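Local coordinates for protein Sso-CP2 metallo-carboxypetidase (Sulfolobus solfataricus, PDB 4MMO) that probably acts as a zinc-dependent carboxypeptidase of the M20 family, cleaving residues from the C-terminal end of peptides, at residues N94-A99 against N414-D419; L167-R172 against G402-N407; K365-E370 against Y421-H426. One frame throughout, in Å; residues are numbered along the deposited sequence.

All three contacts lie in the peptidase part of the chain. All are partly buried, but I97 and I415 of contact 1 are buried, while P169 and Y404 of contact 2 are exposed. Contacts 1 and 3 share helix 417-433: contact 1 holds its start, and contact 3 packs the next turns against the end of helix 354-367. Contact 2 joins two loops and lies nearest the centre of the chain. It touches both others, through Y405 OH on K416 N and D419 OD2 and through L167 on Y367. Contact 1 is a beta ladder with one apolar face. Contact 2 pairs a single backbone bond with a proline-tyrosine CH-pi contact. Contact 3 has no direct hydrogen bond and relies on packing and waters.

Contact 1. Residues N94-A99 against N414-D419; sequences NDRIYA and NIKIDD
Strand 96-98 is the middle strand of a small antiparallel sheet, and strand 414-416 runs beside it, so that R96 faces K416, I97 faces I415 and Y98 faces N414. The strand segments run at 167° to each other. I97 and I415 are the hydrogen-bonded pair. I97 N donates to I415 O at 3.0 Å, and I415 N donates back to I97 O at 3.2 Å. The pairs before and after it are non-hydrogen-bonded. Beyond the strand, I417 N in the first turn of helix 417-433 donates to D95 O at 2.9 Å, almost straight at 170°. Water 1 also donates to D95 O and accepts from D418 N. One carbonyl thus serves two N-H groups, one through water.

R96, Y98, N414 and K416 share one face. N414 CB lies over the Y98 ring, toward its rim, as a CH-pi contact 3.8 Å from the centroid. N414 CG stands between its backbone N and carbonyl carbon (chi1 71°), which brings OD1 to 3.4 Å from R96 CD. N412 O takes the amide ND2. R96 and K416 lie side by side and point the same way. Their like charges come close, R96 NH2 being 4.2 Å from K416 NZ.

I97 and I415 form the other face. From the helix start I417 reaches I97, CG1 to CG1 at 3.7 Å, the two side chains crossing at about a right angle. I97 also packs on L5, L8, I9 and L12 of helix 3-12. I415 packs on A102 and S103, and its side chain is about 8 Å from that of the zinc ligand D104. The arrangement is an antiparallel ladder whose edge strand leads directly into helix 417-433, with K416 as last strand residue and N-cap.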
loop_
_atom_site.group_PDB
_atom_site.type_symbol
_atom_site.label_atom_id
_atom_site.label_comp_id
_atom_site.label_asym_id
_atom_site.label_seq_id
_atom_site.Cartn_x
_atom_site.Cartn_y
_atom_site.Cartn_z
ATOM N N ASN A 94 -20.027 16.609 -29.910
ATOM C CA ASN A 94 -19.709 17.984 -29.542
ATOM C C ASN A 94 -18.454 18.468 -30.261
ATOM O O ASN A 94 -17.628 19.168 -29.678
ATOM C CB ASN A 94 -19.523 18.110 -28.028
ATOM C CG ASN A 94 -20.565 17.336 -27.244
ATOM O OD1 ASN A 94 -20.231 16.529 -26.375
ATOM N ND2 ASN A 94 -21.835 17.575 -27.550
ATOM N N ASP A 95 -18.314 18.079 -31.526
ATOM C CA ASP A 95 -17.163 18.461 -32.341
ATOM C C ASP A 95 -15.847 18.040 -31.690
ATOM O O ASP A 95 -14.813 18.691 -31.866
ATOM C CB ASP A 95 -17.168 19.969 -32.612
ATOM C CG ASP A 95 -18.330 20.397 -33.488
ATOM O OD1 ASP A 95 -18.256 20.182 -34.718
ATOM O OD2 ASP A 95 -19.313 20.950 -32.951
ATOM N N ARG A 96 -15.902 16.943 -30.940
ATOM C CA ARG A 96 -14.729 16.386 -30.283
ATOM C C ARG A 96 -14.648 14.895 -30.565
ATOM O O ARG A 96 -15.663 14.253 -30.815
ATOM C CB ARG A 96 -14.805 16.613 -28.774
ATOM C CG ARG A 96 -14.710 18.063 -28.360
ATOM C CD ARG A 96 -14.796 18.217 -26.855
ATOM N NE ARG A 96 -14.825 19.621 -26.455
ATOM C CZ ARG A 96 -14.522 20.065 -25.240
ATOM N NH1 ARG A 96 -14.151 19.219 -24.286
ATOM N NH2 ARG A 96 -14.582 21.363 -24.977
ATOM N N ILE A 97 -13.435 14.355 -30.527
ATOM C CA ILE A 97 -13.218 12.923 -30.679
ATOM C C ILE A 97 -12.862 12.348 -29.319
ATOM O O ILE A 97 -11.946 12.835 -28.668
ATOM C CB ILE A 97 -12.067 12.622 -31.649
ATOM C CG1 ILE A 97 -12.307 13.303 -32.995
ATOM C CG2 ILE A 97 -11.918 11.113 -31.842
ATOM C CD1 ILE A 97 -11.102 13.272 -33.905
ATOM N N TYR A 98 -13.578 11.307 -28.903
ATOM C CA TYR A 98 -13.369 10.707 -27.588
ATOM C C TYR A 98 -12.679 9.356 -27.690
ATOM O O TYR A 98 -13.286 8.363 -28.089
ATOM C CB TYR A 98 -14.703 10.565 -26.849
ATOM C CG TYR A 98 -15.251 11.882 -26.359
ATOM C CD1 TYR A 98 -16.032 12.683 -27.183
ATOM C CD2 TYR A 98 -14.979 12.332 -25.077
ATOM C CE1 TYR A 98 -16.529 13.893 -26.739
ATOM C CE2 TYR A 98 -15.469 13.539 -24.623
ATOM C CZ TYR A 98 -16.244 14.317 -25.458
ATOM O OH TYR A 98 -16.735 15.521 -25.008
ATOM N N ALA A 99 -11.403 9.327 -27.324
ATOM C CA ALA A 99 -10.640 8.089 -27.321
ATOM C C ALA A 99 -9.369 8.236 -26.496
ATOM O O ALA A 99 -8.792 9.322 -26.418
ATOM C CB ALA A 99 -10.293 7.682 -28.742
ATOM N N ASN A 414 -10.059 13.231 -24.860
ATOM C CA ASN A 414 -10.609 13.752 -26.105
ATOM C C ASN A 414 -9.840 14.952 -26.649
ATOM O O ASN A 414 -9.115 15.615 -25.910
ATOM C CB ASN A 414 -12.063 14.162 -25.891
ATOM C CG ASN A 414 -12.190 15.404 -25.033
ATOM O OD1 ASN A 414 -12.182 16.522 -25.541
ATOM N ND2 ASN A 414 -12.295 15.214 -23.724
ATOM N N ILE A 415 -10.004 15.218 -27.943
ATOM C CA ILE A 415 -9.483 16.439 -28.557
ATOM C C ILE A 415 -10.560 17.114 -29.409
ATOM O O ILE A 415 -11.376 16.443 -30.045
ATOM C CB ILE A 415 -8.225 16.177 -29.425
ATOM C CG1 ILE A 415 -8.524 15.204 -30.569
ATOM C CG2 ILE A 415 -7.099 15.629 -28.567
ATOM C CD1 ILE A 415 -7.628 15.395 -31.757
ATOM N N LYS A 416 -10.567 18.442 -29.412
ATOM C CA LYS A 416 -11.450 19.186 -30.297
ATOM C C LYS A 416 -11.006 18.946 -31.731
ATOM O O LYS A 416 -9.817 19.028 -32.044
ATOM C CB LYS A 416 -11.413 20.679 -29.975
ATOM C CG LYS A 416 -12.005 21.041 -28.625
ATOM C CD LYS A 416 -11.876 22.528 -28.343
ATOM C CE LYS A 416 -12.172 22.843 -26.885
ATOM N NZ LYS A 416 -11.976 24.283 -26.561
ATOM N N ILE A 417 -11.963 18.636 -32.597
ATOM C CA ILE A 417 -11.669 18.400 -34.002
ATOM C C ILE A 417 -10.993 19.627 -34.616
ATOM O O ILE A 417 -10.100 19.495 -35.452
ATOM C CB ILE A 417 -12.950 18.011 -34.781
ATOM C CG1 ILE A 417 -13.406 16.613 -34.343
ATOM C CG2 ILE A 417 -12.710 18.053 -36.293
ATOM C CD1 ILE A 417 -14.649 16.086 -35.040
ATOM N N ASP A 418 -11.405 20.815 -34.186
ATOM C CA ASP A 418 -10.819 22.054 -34.693
ATOM C C ASP A 418 -9.358 22.195 -34.263
ATOM O O ASP A 418 -8.543 22.768 -34.989
ATOM C CB ASP A 418 -11.622 23.270 -34.217
ATOM C CG ASP A 418 -13.004 23.350 -34.852
ATOM O OD1 ASP A 418 -13.236 22.683 -35.883
ATOM O OD2 ASP A 418 -13.857 24.091 -34.319
ATOM N N ASP A 419 -9.025 21.669 -33.087
ATOM C CA ASP A 419 -7.646 21.709 -32.611
ATOM C C ASP A 419 -6.774 20.744 -33.404
ATOM O O ASP A 419 -5.573 20.965 -33.557
ATOM C CB ASP A 419 -7.572 21.392 -31.116
ATOM C CG ASP A 419 -8.143 22.500 -30.256
ATOM O OD1 ASP A 419 -8.388 23.603 -30.788
ATOM O OD2 ASP A 419 -8.339 22.276 -29.046
HETATM O O HOH W 1 -13.901 21.296 -32.702
#

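Contact 2. Residues L167-R172 against G402-N407; sequences LDPKGR and GGYYSN
L167 and P169 meet G402, G403 and Y404 where two loops of the M20 zinc-binding domain lie together. The first loop follows the zinc ligand E163 and makes a type I beta turn from D168 to G171.

The direct backbone link is one hydrogen bond, L167 N to G402 O at 3.1 Å, with the donor tilted 30° from the carbonyl plane. G403 CA adds a C-H contact to L167 O at 3.4 Å. A side chain on G403 would run into the Y405 ring, and G403 N is tied to S406 OG.

The apolar part is a CH-pi contact. P169 CG sits over the centre of the Y404 ring, 3.6 Å from the centroid and 11° off the normal. Y404 CG is anti to the backbone N (chi1 -170°), which swings the ring across to the proline.

Within the first loop, charges pair across the turn. R172 NH2 makes a salt bridge to D168 OD2 at 2.6 Å, and R172 N bonds D168 OD1. D249 is a second partner for R172 and also pairs with K170.

Water 2 closes the join, donating to D168 O at 2.8 Å and accepting from Y404 N at 3.1 Å.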
loop_
_atom_site.group_PDB
_atom_site.type_symbol
_atom_site.label_atom_id
_atom_site.label_comp_id
_atom_site.label_asym_id
_atom_site.label_seq_id
_atom_site.Cartn_x
_atom_site.Cartn_y
_atom_site.Cartn_z
ATOM N N LEU A 167 -2.461 22.773 -25.935
ATOM C CA LEU A 167 -2.808 24.135 -25.551
ATOM C C LEU A 167 -2.931 24.243 -24.037
ATOM O O LEU A 167 -3.424 23.328 -23.380
ATOM C CB LEU A 167 -4.129 24.542 -26.209
ATOM C CG LEU A 167 -4.224 24.279 -27.714
ATOM C CD1 LEU A 167 -5.607 24.631 -28.237
ATOM C CD2 LEU A 167 -3.152 25.051 -28.465
ATOM N N ASP A 168 -2.483 25.367 -23.487
ATOM C CA ASP A 168 -2.533 25.590 -22.047
ATOM C C ASP A 168 -3.970 25.935 -21.644
ATOM O O ASP A 168 -4.846 25.996 -22.508
ATOM C CB ASP A 168 -1.520 26.680 -21.662
ATOM C CG ASP A 168 -2.027 28.097 -21.924
ATOM O OD1 ASP A 168 -2.942 28.289 -22.754
ATOM O OD2 ASP A 168 -1.482 29.031 -21.298
ATOM N N PRO A 169 -4.229 26.140 -20.337
ATOM C CA PRO A 169 -5.596 26.433 -19.880
ATOM C C PRO A 169 -6.245 27.646 -20.554
ATOM O O PRO A 169 -7.467 27.679 -20.677
ATOM C CB PRO A 169 -5.411 26.698 -18.384
ATOM C CG PRO A 169 -4.212 25.909 -18.013
ATOM C CD PRO A 169 -3.299 25.981 -19.205
ATOM N N LYS A 170 -5.443 28.619 -20.978
ATOM C CA LYS A 170 -5.970 29.803 -21.654
ATOM C C LYS A 170 -6.175 29.555 -23.146
ATOM O O LYS A 170 -6.753 30.387 -23.844
ATOM C CB LYS A 170 -5.035 30.997 -21.452
ATOM C CG LYS A 170 -5.066 31.589 -20.049
ATOM C CD LYS A 170 -5.644 32.994 -20.047
ATOM C CE LYS A 170 -5.547 33.638 -18.672
ATOM N NZ LYS A 170 -4.237 34.310 -18.452
ATOM N N GLY A 171 -5.695 28.412 -23.630
ATOM C CA GLY A 171 -5.854 28.043 -25.025
ATOM C C GLY A 171 -4.702 28.495 -25.903
ATOM O O GLY A 171 -4.805 28.484 -27.130
ATOM N N ARG A 172 -3.600 28.891 -25.277
ATOM C CA ARG A 172 -2.410 29.308 -26.007
ATOM C C ARG A 172 -1.516 28.106 -26.275
ATOM O O ARG A 172 -1.376 27.237 -25.414
ATOM C CB ARG A 172 -1.640 30.346 -25.198
ATOM C CG ARG A 172 -2.411 31.632 -24.964
ATOM C CD ARG A 172 -1.834 32.431 -23.812
ATOM N NE ARG A 172 -1.933 31.702 -22.552
ATOM C CZ ARG A 172 -1.627 32.210 -21.363
ATOM N NH1 ARG A 172 -1.200 33.461 -21.256
ATOM N NH2 ARG A 172 -1.751 31.461 -20.276
ATOM N N GLY A 402 -4.012 18.284 -28.857
ATOM C CA GLY A 402 -4.781 18.324 -27.628
ATOM C C GLY A 402 -4.719 19.650 -26.901
ATOM O O GLY A 402 -4.209 20.643 -27.424
ATOM N N GLY A 403 -5.247 19.657 -25.681
ATOM C CA GLY A 403 -5.290 20.854 -24.865
ATOM C C GLY A 403 -5.466 20.530 -23.394
ATOM O O GLY A 403 -5.247 19.396 -22.964
ATOM N N TYR A 404 -5.867 21.537 -22.625
ATOM C CA TYR A 404 -6.071 21.396 -21.188
ATOM C C TYR A 404 -7.329 20.582 -20.900
ATOM O O TYR A 404 -7.422 19.898 -19.883
ATOM C CB TYR A 404 -6.197 22.784 -20.557
ATOM C CG TYR A 404 -6.169 22.798 -19.045
ATOM C CD1 TYR A 404 -5.043 22.380 -18.349
ATOM C CD2 TYR A 404 -7.261 23.251 -18.315
ATOM C CE1 TYR A 404 -5.009 22.402 -16.967
ATOM C CE2 TYR A 404 -7.236 23.277 -16.932
ATOM C CZ TYR A 404 -6.108 22.852 -16.264
ATOM O OH TYR A 404 -6.078 22.876 -14.889
ATOM N N TYR A 405 -8.293 20.677 -21.810
ATOM C CA TYR A 405 -9.576 19.989 -21.697
ATOM C C TYR A 405 -9.459 18.493 -21.971
ATOM O O TYR A 405 -10.407 17.742 -21.745
ATOM C CB TYR A 405 -10.551 20.583 -22.719
ATOM C CG TYR A 405 -10.065 20.433 -24.148
ATOM C CD1 TYR A 405 -10.347 19.288 -24.882
ATOM C CD2 TYR A 405 -9.307 21.429 -24.755
ATOM C CE1 TYR A 405 -9.895 19.141 -26.178
ATOM C CE2 TYR A 405 -8.851 21.289 -26.054
ATOM C CZ TYR A 405 -9.146 20.143 -26.761
ATOM O OH TYR A 405 -8.695 19.998 -28.057
ATOM N N SER A 406 -8.299 18.068 -22.463
ATOM C CA SER A 406 -8.171 16.767 -23.117
ATOM C C SER A 406 -8.228 15.536 -22.206
ATOM O O SER A 406 -8.452 14.433 -22.694
ATOM C CB SER A 406 -6.882 16.725 -23.937
ATOM O OG SER A 406 -7.013 17.484 -25.127
ATOM N N ASN A 407 -8.021 15.715 -20.906
ATOM C CA ASN A 407 -8.042 14.594 -19.966
ATOM C C ASN A 407 -7.089 13.462 -20.368
ATOM O O ASN A 407 -7.454 12.284 -20.336
ATOM C CB ASN A 407 -9.468 14.048 -19.803
ATOM C CG ASN A 407 -10.344 14.939 -18.941
ATOM O OD1 ASN A 407 -9.880 15.536 -17.968
ATOM N ND2 ASN A 407 -11.622 15.030 -19.291
HETATM O O HOH W 2 -6.682 24.321 -23.824
#

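Contact 3. Residues K365-E370 against Y421-H426; sequences KVYGTE and YKAIKH
V366 and Y367, in the last turn of helix 354-367, pack on K422, K425 and H426 of helix 417-433 in a helix-helix contact in the peptidase domain. V366 comes first and reaches the backbone of the other helix. Its CG1 rests 3.6 Å from K422 O, and its CG2 lies 3.7 Å from H426 CA. K425 slides past it in the opposite direction, with CG near both methyls.

Y367 CG is anti to the carbonyl carbon (chi1 -67°), which sends the ring between K422 and H426. Y367 CE1 meets K422 CD at 3.5 Å. On the other side, the edge of the tyrosine ring turns to the face of H426 in an offset edge-to-face pair, with planes at 87° and centroids 5.7 Å apart. Water 3 joins the two polar ends, donating to Y367 OH at 2.6 Å and bonding H426 ND1 at 2.9 Å. Replacing Y367 by an alanine removes the ring, which is likely to open a gap beside K422 CD, end the pair with H426 and leave water 3 without its phenol partner. The helix then ends, and water 4 donates to Y367 O at 3.0 Å and accepts from K422 NZ at 2.7 Å.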
loop_
_atom_site.group_PDB
_atom_site.type_symbol
_atom_site.label_atom_id
_atom_site.label_comp_id
_atom_site.label_asym_id
_atom_site.label_seq_id
_atom_site.Cartn_x
_atom_site.Cartn_y
_atom_site.Cartn_z
ATOM N N LYS A 365 1.325 32.609 -35.731
ATOM C CA LYS A 365 0.541 32.801 -36.944
ATOM C C LYS A 365 -0.749 31.973 -36.960
ATOM O O LYS A 365 -1.813 32.474 -37.326
ATOM C CB LYS A 365 1.397 32.453 -38.163
ATOM C CG LYS A 365 0.726 32.729 -39.496
ATOM C CD LYS A 365 1.667 32.442 -40.655
ATOM C CE LYS A 365 1.078 32.890 -41.982
ATOM N NZ LYS A 365 -0.259 32.284 -42.237
ATOM N N VAL A 366 -0.655 30.710 -36.561
ATOM C CA VAL A 366 -1.787 29.792 -36.667
ATOM C C VAL A 366 -2.843 30.037 -35.594
ATOM O O VAL A 366 -4.039 30.015 -35.884
ATOM C CB VAL A 366 -1.305 28.323 -36.617
ATOM C CG1 VAL A 366 -2.465 27.354 -36.418
ATOM C CG2 VAL A 366 -0.557 27.989 -37.892
ATOM N N TYR A 367 -2.401 30.271 -34.361
ATOM C CA TYR A 367 -3.319 30.385 -33.229
ATOM C C TYR A 367 -3.667 31.834 -32.908
ATOM O O TYR A 367 -4.674 32.103 -32.256
ATOM C CB TYR A 367 -2.733 29.688 -31.998
ATOM C CG TYR A 367 -2.630 28.190 -32.168
ATOM C CD1 TYR A 367 -3.730 27.372 -31.947
ATOM C CD2 TYR A 367 -1.439 27.595 -32.566
ATOM C CE1 TYR A 367 -3.646 25.999 -32.108
ATOM C CE2 TYR A 367 -1.345 26.224 -32.731
ATOM C CZ TYR A 367 -2.453 25.432 -32.501
ATOM O OH TYR A 367 -2.366 24.067 -32.662
ATOM N N GLY A 368 -2.833 32.761 -33.365
ATOM C CA GLY A 368 -3.125 34.176 -33.232
ATOM C C GLY A 368 -3.008 34.702 -31.814
ATOM O O GLY A 368 -3.547 35.760 -31.495
ATOM N N THR A 369 -2.310 33.960 -30.960
ATOM C CA THR A 369 -2.020 34.419 -29.605
ATOM C C THR A 369 -0.538 34.227 -29.305
ATOM O O THR A 369 0.207 33.721 -30.139
ATOM C CB THR A 369 -2.870 33.683 -28.554
ATOM O OG1 THR A 369 -2.566 34.193 -27.250
ATOM C CG2 THR A 369 -2.606 32.181 -28.591
ATOM N N GLU A 370 -0.114 34.638 -28.115
ATOM C CA GLU A 370 1.292 34.557 -27.745
ATOM C C GLU A 370 1.630 33.159 -27.225
ATOM O O GLU A 370 1.072 32.727 -26.218
ATOM C CB GLU A 370 1.613 35.600 -26.671
ATOM C CG GLU A 370 3.099 35.897 -26.522
ATOM C CD GLU A 370 3.688 36.574 -27.748
ATOM O OE1 GLU A 370 2.964 37.351 -28.409
ATOM O OE2 GLU A 370 4.871 36.322 -28.056
ATOM N N TYR A 421 -7.177 20.149 -36.617
ATOM C CA TYR A 421 -6.919 20.841 -37.875
ATOM C C TYR A 421 -5.914 21.975 -37.702
ATOM O O TYR A 421 -5.097 22.218 -38.587
ATOM C CB TYR A 421 -8.223 21.366 -38.482
ATOM C CG TYR A 421 -9.109 20.268 -39.024
ATOM C CD1 TYR A 421 -8.653 19.413 -40.018
ATOM C CD2 TYR A 421 -10.397 20.085 -38.544
ATOM C CE1 TYR A 421 -9.450 18.406 -40.516
ATOM C CE2 TYR A 421 -11.205 19.077 -39.038
ATOM C CZ TYR A 421 -10.726 18.242 -40.023
ATOM O OH TYR A 421 -11.524 17.238 -40.522
ATOM N N LYS A 422 -5.958 22.662 -36.563
ATOM C CA LYS A 422 -4.975 23.711 -36.298
ATOM C C LYS A 422 -3.587 23.107 -36.121
ATOM O O LYS A 422 -2.585 23.742 -36.446
ATOM C CB LYS A 422 -5.335 24.526 -35.053
ATOM C CG LYS A 422 -6.461 25.526 -35.247
ATOM C CD LYS A 422 -6.419 26.582 -34.156
ATOM C CE LYS A 422 -7.722 27.351 -34.047
ATOM N NZ LYS A 422 -7.867 27.972 -32.699
ATOM N N ALA A 423 -3.531 21.880 -35.607
ATOM C CA ALA A 423 -2.253 21.225 -35.358
ATOM C C ALA A 423 -1.566 20.884 -36.676
ATOM O O ALA A 423 -0.362 21.104 -36.830
ATOM C CB ALA A 423 -2.446 19.972 -34.508
ATOM N N ILE A 424 -2.335 20.341 -37.617
ATOM C CA ILE A 424 -1.834 20.094 -38.967
ATOM C C ILE A 424 -1.289 21.403 -39.532
ATOM O O ILE A 424 -0.202 21.453 -40.107
ATOM C CB ILE A 424 -2.956 19.570 -39.897
ATOM C CG1 ILE A 424 -3.441 18.197 -39.425
ATOM C CG2 ILE A 424 -2.469 19.478 -41.346
ATOM C CD1 ILE A 424 -4.723 17.723 -40.090
ATOM N N LYS A 425 -2.063 22.460 -39.335
ATOM C CA LYS A 425 -1.756 23.786 -39.846
ATOM C C LYS A 425 -0.476 24.339 -39.214
ATOM O O LYS A 425 0.394 24.862 -39.912
ATOM C CB LYS A 425 -2.950 24.684 -39.548
ATOM C CG LYS A 425 -2.961 26.035 -40.199
ATOM C CD LYS A 425 -4.324 26.650 -39.949
ATOM C CE LYS A 425 -4.414 28.099 -40.365
ATOM N NZ LYS A 425 -5.756 28.638 -40.005
ATOM N N HIS A 426 -0.369 24.209 -37.895
ATOM C CA HIS A 426 0.831 24.603 -37.162
ATOM C C HIS A 426 2.064 23.888 -37.701
ATOM O O HIS A 426 3.131 24.488 -37.832
ATOM C CB HIS A 426 0.657 24.303 -35.672
ATOM C CG HIS A 426 1.774 24.803 -34.812
ATOM N ND1 HIS A 426 1.832 24.560 -33.454
ATOM C CD2 HIS A 426 2.873 25.541 -35.102
ATOM C CE1 HIS A 426 2.916 25.117 -32.952
ATOM N NE2 HIS A 426 3.569 25.719 -33.934
HETATM O O HOH W 3 -0.080 23.168 -31.809
HETATM O O HOH W 4 -6.659 30.017 -31.389
#